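PDB 4FD7: putative arylalkylamine N-Acetyltransferase 7 from Aedes aegypti, which probably transfers an acetyl group from acetyl-CoA to the amino group of arylalkylamines, as a mosquito member of the GNAT superfamily. Local coordinates for residues L181-Q194 with E226-D238. Sequence-based numbering, arbitrary orientation.
Sequences LKLSATCFTGPNSQ and EENFCKYMSLRVD
Gln194, in the first turn of helix 191-200, reaches back onto strand 229-236 and spends both amide hydrogens on backbone carbonyls. Its NE2 donates to Phe229 O at 2.9 Å across the contact and to Phe188 O at 2.9 Å within its own segment. Both acceptors lie nearly in the amide plane, yet NE2 stands above each carbonyl plane, about 50° out of it. Phe188 O also takes the N-H of Lys231, so two donors grip it. With CG anti to its carbonyl carbon (chi1 -59°) and the chain extended beyond, Lys231 runs at about a right angle across the Gln194 side chain, Lys231 CG and CD each 3.9 Å from Gln194 CD; its NZ continues to a salt bridge with Glu204.

On the same face, Met233 crosses the Phe188 side chain at about a right angle and its SD meets CD1 of the ring at 3.7 Å, an oblique Met-aromatic contact. Thr186 CG2 lies over the centre of one ring face. The opposite face of the sheet, packed against helices 120-136 and 138-142, carries Tyr232, whose ring lies over the backbone of the neighbouring strand: Thr186 O and Cys187 N sit above one face, offset toward its rim. Ala185 CB touches Tyr232 CE2 and Cys187 CB touches Tyr232 CD1. Beyond them the sulfurs of Cys187 and Cys230 are 3.3 Å apart, not joined as a disulfide.

Strands 183-188 and 229-236 are antiparallel, with paired backbone bonds at Ser184-Leu235, Thr186-Met233 and Phe188-Lys231. This is the C-terminal sheet of the GNAT fold. Past the Phe188-Lys231 pair, the Gln194 amide takes over, tying the start of the helix to both strands through bonds that also fix the amide's rotation.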
ATOM      1  N   LEU A 181     -13.333   2.890 -10.922  1.00 16.59           N
ATOM      2  CA  LEU A 181     -13.259   3.584  -9.637  1.00 15.26           C
ATOM      3  C   LEU A 181     -12.833   5.019  -9.867  1.00 18.44           C
ATOM      4  O   LEU A 181     -12.007   5.289 -10.748  1.00 16.23           O
ATOM      5  CB  LEU A 181     -12.269   2.876  -8.708  1.00 16.58           C
ATOM      6  CG  LEU A 181     -12.639   1.469  -8.220  1.00 13.93           C
ATOM      7  CD1 LEU A 181     -11.395   0.794  -7.657  1.00 15.01           C
ATOM      8  CD2 LEU A 181     -13.735   1.512  -7.151  1.00 14.17           C
ATOM      9  N   LYS A 182     -13.373   5.938  -9.068  1.00 15.51           N
ATOM     10  CA  LYS A 182     -13.077   7.366  -9.250  1.00 19.77           C
ATOM     11  C   LYS A 182     -11.909   7.833  -8.391  1.00 18.48           C
ATOM     12  O   LYS A 182     -11.328   8.887  -8.638  1.00 18.61           O
ATOM     13  CB  LYS A 182     -14.300   8.218  -8.886  1.00 19.05           C
ATOM     14  CG  LYS A 182     -15.604   7.838  -9.601  1.00 20.67           C
ATOM     15  CD  LYS A 182     -16.695   8.839  -9.215  1.00 25.82           C
ATOM     16  CE  LYS A 182     -18.016   8.514  -9.891  1.00 24.08           C
ATOM     17  NZ  LYS A 182     -19.003   9.597  -9.627  1.00 30.26           N
ATOM     18  N   LEU A 183     -11.574   7.047  -7.375  1.00 15.37           N
ATOM     19  CA  LEU A 183     -10.737   7.543  -6.300  1.00 15.28           C
ATOM     20  C   LEU A 183      -9.886   6.451  -5.714  1.00 14.04           C
ATOM     21  O   LEU A 183     -10.343   5.313  -5.570  1.00 14.35           O
ATOM     22  CB  LEU A 183     -11.643   8.075  -5.183  1.00 18.16           C
ATOM     23  CG  LEU A 183     -11.097   8.817  -3.978  1.00 19.70           C
ATOM     24  CD1 LEU A 183     -10.498  10.164  -4.375  1.00 17.63           C
ATOM     25  CD2 LEU A 183     -12.230   9.028  -3.007  1.00 18.18           C
ATOM     26  N   SER A 184      -8.650   6.799  -5.371  1.00 14.92           N
ATOM     27  CA  SER A 184      -7.852   5.949  -4.485  1.00 12.61           C
ATOM     28  C   SER A 184      -7.537   6.763  -3.239  1.00 12.99           C
ATOM     29  O   SER A 184      -7.341   7.969  -3.327  1.00 13.04           O
ATOM     30  CB  SER A 184      -6.549   5.509  -5.163  1.00 11.78           C
ATOM     31  OG  SER A 184      -5.814   4.630  -4.304  1.00 12.07           O
ATOM     32  N   ALA A 185      -7.515   6.123  -2.079  1.00 11.87           N
ATOM     33  CA  ALA A 185      -7.036   6.779  -0.856  1.00 10.47           C
ATOM     34  C   ALA A 185      -6.287   5.759  -0.033  1.00 11.27           C
ATOM     35  O   ALA A 185      -6.566   4.575  -0.094  1.00 14.02           O
ATOM     36  CB  ALA A 185      -8.161   7.361  -0.047  1.00 11.67           C
ATOM     37  N   THR A 186      -5.326   6.223   0.743  1.00 13.20           N
ATOM     38  CA  THR A 186      -4.456   5.291   1.443  1.00 15.00           C
ATOM     39  C   THR A 186      -3.849   5.993   2.639  1.00 14.43           C
ATOM     40  O   THR A 186      -3.725   7.224   2.643  1.00 12.18           O
ATOM     41  CB  THR A 186      -3.385   4.723   0.458  1.00 13.84           C
ATOM     42  OG1 THR A 186      -4.001   3.736  -0.379  1.00 13.65           O
ATOM     43  CG2 THR A 186      -2.197   4.084   1.179  1.00 14.80           C
ATOM     44  N   CYS A 187      -3.541   5.233   3.683  1.00 13.73           N
ATOM     45  CA  CYS A 187      -2.764   5.770   4.792  1.00 13.90           C
ATOM     46  C   CYS A 187      -1.292   5.578   4.473  1.00 15.94           C
ATOM     47  O   CYS A 187      -0.813   4.450   4.417  1.00 15.85           O
ATOM     48  CB  CYS A 187      -3.101   5.055   6.107  1.00 16.66           C
ATOM     49  SG  CYS A 187      -2.096   5.669   7.476  1.00 19.33           S
ATOM     50  N   PHE A 188      -0.596   6.682   4.212  1.00 15.41           N
ATOM     51  CA  PHE A 188       0.842   6.675   3.995  1.00 18.22           C
ATOM     52  C   PHE A 188       1.533   6.989   5.316  1.00 19.67           C
ATOM     53  O   PHE A 188       1.287   8.023   5.951  1.00 19.52           O
ATOM     54  CB  PHE A 188       1.221   7.657   2.897  1.00 16.76           C
ATOM     55  CG  PHE A 188       0.594   7.340   1.569  1.00 17.40           C
ATOM     56  CD1 PHE A 188      -0.601   7.946   1.171  1.00 15.11           C
ATOM     57  CD2 PHE A 188       1.190   6.431   0.719  1.00 17.01           C
ATOM     58  CE1 PHE A 188      -1.169   7.642  -0.058  1.00 16.64           C
ATOM     59  CE2 PHE A 188       0.620   6.123  -0.516  1.00 17.27           C
ATOM     60  CZ  PHE A 188      -0.554   6.732  -0.901  1.00 15.48           C
ATOM     61  N   THR A 189       2.396   6.067   5.729  1.00 17.57           N
ATOM     62  CA  THR A 189       2.813   6.005   7.117  1.00 18.44           C
ATOM     63  C   THR A 189       4.170   6.634   7.376  1.00 18.61           C
ATOM     64  O   THR A 189       4.492   6.978   8.513  1.00 20.81           O
ATOM     65  CB  THR A 189       2.854   4.562   7.580  1.00 19.97           C
ATOM     66  OG1 THR A 189       3.781   3.839   6.756  1.00 19.38           O
ATOM     67  CG2 THR A 189       1.466   3.935   7.470  1.00 18.26           C
ATOM     68  N   GLY A 190       4.971   6.777   6.328  1.00 22.14           N
ATOM     69  CA  GLY A 190       6.308   7.332   6.459  1.00 24.10           C
ATOM     70  C   GLY A 190       6.601   8.452   5.481  1.00 24.19           C
ATOM     71  O   GLY A 190       5.813   8.708   4.575  1.00 24.59           O
ATOM     72  N   PRO A 191       7.751   9.111   5.646  1.00 25.74           N
ATOM     73  CA  PRO A 191       8.073  10.358   4.941  1.00 27.71           C
ATOM     74  C   PRO A 191       8.246  10.180   3.430  1.00 26.69           C
ATOM     75  O   PRO A 191       7.693  10.956   2.645  1.00 28.22           O
ATOM     76  CB  PRO A 191       9.394  10.779   5.587  1.00 28.83           C
ATOM     77  CG  PRO A 191      10.020   9.516   6.010  1.00 29.73           C
ATOM     78  CD  PRO A 191       8.880   8.638   6.467  1.00 28.86           C
ATOM     79  N   ASN A 192       8.988   9.161   3.019  1.00 26.94           N
ATOM     80  CA  ASN A 192       9.198   8.950   1.596  1.00 28.24           C
ATOM     81  C   ASN A 192       7.964   8.430   0.848  1.00 27.73           C
ATOM     82  O   ASN A 192       7.742   8.811  -0.301  1.00 25.35           O
ATOM     83  CB  ASN A 192      10.417   8.068   1.354  1.00 32.41           C
ATOM     84  CG  ASN A 192      11.696   8.706   1.852  1.00 32.39           C
ATOM     85  OD1 ASN A 192      12.508   8.055   2.506  1.00 36.73           O
ATOM     86  ND2 ASN A 192      11.872   9.991   1.562  1.00 32.45           N
ATOM     87  N   SER A 193       7.163   7.581   1.493  1.00 23.88           N
ATOM     88  CA  SER A 193       5.913   7.112   0.890  1.00 25.50           C
ATOM     89  C   SER A 193       4.941   8.281   0.703  1.00 22.61           C
ATOM     90  O   SER A 193       4.250   8.380  -0.336  1.00 20.86           O
ATOM     91  CB  SER A 193       5.284   5.973   1.705  1.00 23.78           C
ATOM     92  OG  SER A 193       5.026   6.340   3.047  1.00 22.45           O
ATOM     93  N   GLN A 194       4.910   9.176   1.690  1.00 23.39           N
ATOM     94  CA  GLN A 194       4.141  10.417   1.576  1.00 22.18           C
ATOM     95  C   GLN A 194       4.656  11.305   0.438  1.00 22.40           C
ATOM     96  O   GLN A 194       3.866  11.885  -0.309  1.00 18.71           O
ATOM     97  CB  GLN A 194       4.132  11.173   2.910  1.00 21.52           C
ATOM     98  CG  GLN A 194       3.305  10.458   4.006  1.00 20.60           C
ATOM     99  CD  GLN A 194       3.738  10.819   5.414  1.00 23.36           C
ATOM    100  OE1 GLN A 194       4.508  11.767   5.622  1.00 24.08           O
ATOM    101  NE2 GLN A 194       3.245  10.055   6.399  1.00 18.55           N
ATOM    102  N   GLU A 226       7.588   8.921  17.201  1.00 17.40           N
ATOM    103  CA  GLU A 226       6.497   9.687  17.790  1.00 18.10           C
ATOM    104  C   GLU A 226       6.253  11.054  17.119  1.00 19.46           C
ATOM    105  O   GLU A 226       5.118  11.538  17.072  1.00 17.64           O
ATOM    106  CB  GLU A 226       6.726   9.859  19.298  1.00 19.90           C
ATOM    107  CG  GLU A 226       6.787   8.552  20.083  1.00 19.59           C
ATOM    108  CD  GLU A 226       8.199   8.027  20.271  1.00 22.74           C
ATOM    109  OE1 GLU A 226       9.132   8.522  19.583  1.00 20.62           O
ATOM    110  OE2 GLU A 226       8.375   7.110  21.114  1.00 21.14           O
ATOM    111  N   GLU A 227       7.305  11.679  16.600  1.00 18.91           N
ATOM    112  CA  GLU A 227       7.125  12.969  15.928  1.00 22.66           C
ATOM    113  C   GLU A 227       6.837  12.861  14.420  1.00 20.40           C
ATOM    114  O   GLU A 227       6.539  13.869  13.770  1.00 22.76           O
ATOM    115  CB  GLU A 227       8.330  13.885  16.171  1.00 24.37           C
ATOM    116  CG  GLU A 227       9.605  13.408  15.523  1.00 27.06           C
ATOM    117  CD  GLU A 227      10.836  14.180  15.999  1.00 30.64           C
ATOM    118  OE1 GLU A 227      10.788  14.798  17.086  1.00 30.01           O
ATOM    119  OE2 GLU A 227      11.855  14.157  15.279  1.00 33.33           O
ATOM    120  N   ASN A 228       6.925  11.660  13.859  1.00 18.70           N
ATOM    121  CA  ASN A 228       6.607  11.488  12.440  1.00 19.02           C
ATOM    122  C   ASN A 228       5.106  11.593  12.201  1.00 19.83           C
ATOM    123  O   ASN A 228       4.301  11.315  13.093  1.00 17.39           O
ATOM    124  CB  ASN A 228       7.128  10.143  11.911  1.00 19.77           C
ATOM    125  CG  ASN A 228       8.642  10.102  11.785  1.00 22.67           C
ATOM    126  OD1 ASN A 228       9.329   9.484  12.598  1.00 23.66           O
ATOM    127  ND2 ASN A 228       9.169  10.766  10.761  1.00 29.78           N
ATOM    128  N   PHE A 229       4.723  11.984  10.992  1.00 20.65           N
ATOM    129  CA  PHE A 229       3.308  12.079  10.652  1.00 19.94           C
ATOM    130  C   PHE A 229       2.766  10.812   9.983  1.00 19.83           C
ATOM    131  O   PHE A 229       3.476  10.122   9.246  1.00 19.81           O
ATOM    132  CB  PHE A 229       3.057  13.310   9.771  1.00 22.90           C
ATOM    133  CG  PHE A 229       2.978  14.595  10.543  1.00 22.97           C
ATOM    134  CD1 PHE A 229       4.118  15.316  10.837  1.00 27.04           C
ATOM    135  CD2 PHE A 229       1.756  15.070  10.994  1.00 24.53           C
ATOM    136  CE1 PHE A 229       4.035  16.492  11.562  1.00 30.14           C
ATOM    137  CE2 PHE A 229       1.670  16.249  11.714  1.00 26.98           C
ATOM    138  CZ  PHE A 229       2.814  16.963  11.991  1.00 28.07           C
ATOM    139  N   CYS A 230       1.506  10.505  10.284  1.00 16.55           N
ATOM    140  CA  CYS A 230       0.737   9.456   9.637  1.00 18.01           C
ATOM    141  C   CYS A 230      -0.305  10.211   8.827  1.00 18.68           C
ATOM    142  O   CYS A 230      -1.064  11.017   9.390  1.00 18.10           O
ATOM    143  CB  CYS A 230       0.054   8.598  10.702  1.00 18.98           C
ATOM    144  SG  CYS A 230      -0.874   7.178  10.101  1.00 21.37           S
ATOM    145  N   LYS A 231      -0.315  10.013   7.511  1.00 18.94           N
ATOM    146  CA  LYS A 231      -1.200  10.825   6.676  1.00 16.83           C
ATOM    147  C   LYS A 231      -2.139   9.998   5.812  1.00 17.76           C
ATOM    148  O   LYS A 231      -1.683   9.170   5.038  1.00 20.52           O
ATOM    149  CB  LYS A 231      -0.380  11.744   5.766  1.00 18.48           C
ATOM    150  CG  LYS A 231       0.550  12.698   6.486  1.00 21.91           C
ATOM    151  CD  LYS A 231       1.143  13.715   5.522  1.00 21.86           C
ATOM    152  CE  LYS A 231       2.228  14.554   6.179  1.00 24.97           C
ATOM    153  NZ  LYS A 231       2.798  15.570   5.241  1.00 25.48           N
ATOM    154  N   TYR A 232      -3.433  10.308   5.861  1.00 16.51           N
ATOM    155  CA  TYR A 232      -4.382   9.710   4.933  1.00 14.03           C
ATOM    156  C   TYR A 232      -4.428  10.660   3.733  1.00 14.90           C
ATOM    157  O   TYR A 232      -4.659  11.858   3.890  1.00 14.97           O
ATOM    158  CB  TYR A 232      -5.762   9.535   5.559  1.00 16.20           C
ATOM    159  CG  TYR A 232      -6.423   8.232   5.169  1.00 15.41           C
ATOM    160  CD1 TYR A 232      -6.209   7.076   5.907  1.00 13.60           C
ATOM    161  CD2 TYR A 232      -7.245   8.155   4.053  1.00 13.88           C
ATOM    162  CE1 TYR A 232      -6.804   5.883   5.551  1.00 15.87           C
ATOM    163  CE2 TYR A 232      -7.846   6.964   3.690  1.00 15.50           C
ATOM    164  CZ  TYR A 232      -7.622   5.833   4.443  1.00 16.73           C
ATOM    165  OH  TYR A 232      -8.216   4.644   4.085  1.00 16.57           O
ATOM    166  N   MET A 233      -4.187  10.122   2.544  1.00 15.42           N
ATOM    167  CA  MET A 233      -4.080  10.919   1.318  1.00 13.42           C
ATOM    168  C   MET A 233      -4.951  10.324   0.205  1.00 12.85           C
ATOM    169  O   MET A 233      -5.126   9.088   0.115  1.00 12.59           O
ATOM    170  CB  MET A 233      -2.620  11.060   0.876  1.00 14.70           C
ATOM    171  CG  MET A 233      -1.682  11.562   1.974  1.00 15.81           C
ATOM    172  SD  MET A 233       0.034  11.540   1.406  1.00 17.24           S
ATOM    173  CE  MET A 233      -0.012  12.878   0.212  1.00 16.07           C
ATOM    174  N   SER A 234      -5.504  11.203  -0.632  1.00 14.78           N
ATOM    175  CA  SER A 234      -6.446  10.773  -1.676  1.00 12.63           C
ATOM    176  C   SER A 234      -6.149  11.314  -3.079  1.00 13.71           C
ATOM    177  O   SER A 234      -5.617  12.407  -3.245  1.00 14.93           O
ATOM    178  CB  SER A 234      -7.899  11.090  -1.264  1.00 13.08           C
ATOM    179  OG  SER A 234      -8.094  12.462  -0.981  1.00 14.72           O
ATOM    180  N   LEU A 235      -6.523  10.537  -4.088  1.00 13.52           N
ATOM    181  CA  LEU A 235      -6.257  10.885  -5.480  1.00 15.77           C
ATOM    182  C   LEU A 235      -7.480  10.608  -6.333  1.00 16.12           C
ATOM    183  O   LEU A 235      -7.902   9.455  -6.458  1.00 16.19           O
ATOM    184  CB  LEU A 235      -5.082  10.058  -6.005  1.00 16.07           C
ATOM    185  CG  LEU A 235      -4.672  10.226  -7.469  1.00 16.48           C
ATOM    186  CD1 LEU A 235      -4.044  11.599  -7.700  1.00 21.37           C
ATOM    187  CD2 LEU A 235      -3.718   9.103  -7.863  1.00 15.80           C
ATOM    188  N   ARG A 236      -8.044  11.663  -6.918  1.00 15.99           N
ATOM    189  CA  ARG A 236      -9.105  11.499  -7.907  1.00 19.35           C
ATOM    190  C   ARG A 236      -8.508  11.196  -9.264  1.00 22.56           C
ATOM    191  O   ARG A 236      -7.615  11.902  -9.746  1.00 21.73           O
ATOM    192  CB  ARG A 236      -9.979  12.747  -8.010  1.00 23.42           C
ATOM    193  CG  ARG A 236     -11.005  12.866  -6.905  1.00 20.31           C
ATOM    194  CD  ARG A 236     -12.090  13.869  -7.278  1.00 21.05           C
ATOM    195  NE  ARG A 236     -13.039  13.369  -8.275  1.00 17.69           N
ATOM    196  CZ  ARG A 236     -14.138  14.028  -8.619  1.00 18.42           C
ATOM    197  NH1 ARG A 236     -14.402  15.197  -8.047  1.00 19.36           N
ATOM    198  NH2 ARG A 236     -14.970  13.534  -9.519  1.00 19.66           N
ATOM    199  N   VAL A 237      -8.994  10.125  -9.877  1.00 22.99           N
ATOM    200  CA  VAL A 237      -8.472   9.706 -11.154  1.00 23.13           C
ATOM    201  C   VAL A 237      -9.476  10.143 -12.202  1.00 26.41           C
ATOM    202  O   VAL A 237     -10.414  10.876 -11.883  1.00 29.91           O
ATOM    203  CB  VAL A 237      -8.218   8.199 -11.188  1.00 22.16           C
ATOM    204  CG1 VAL A 237      -7.391   7.798  -9.959  1.00 18.09           C
ATOM    205  CG2 VAL A 237      -9.531   7.428 -11.214  1.00 21.01           C
ATOM    206  N   ASP A 238      -9.284   9.749 -13.435  1.00 28.29           N
ATOM    207  CA  ASP A 238     -10.231  10.122 -14.472  1.00 29.36           C
ATOM    208  C   ASP A 238     -10.387  11.637 -14.550  1.00 30.66           C
ATOM    209  O   ASP A 238      -9.401  12.371 -14.541  1.00 30.25           O
ATOM    210  CB  ASP A 238     -11.572   9.427 -14.209  1.00 28.16           C
ATOM    211  CG  ASP A 238     -12.520  10.293 -13.473  1.00 29.15           C
ATOM    212  OD1 ASP A 238     -12.909  11.300 -14.071  1.00 32.50           O
ATOM    213  OD2 ASP A 238     -12.869   9.983 -12.327  1.00 26.34           O
TER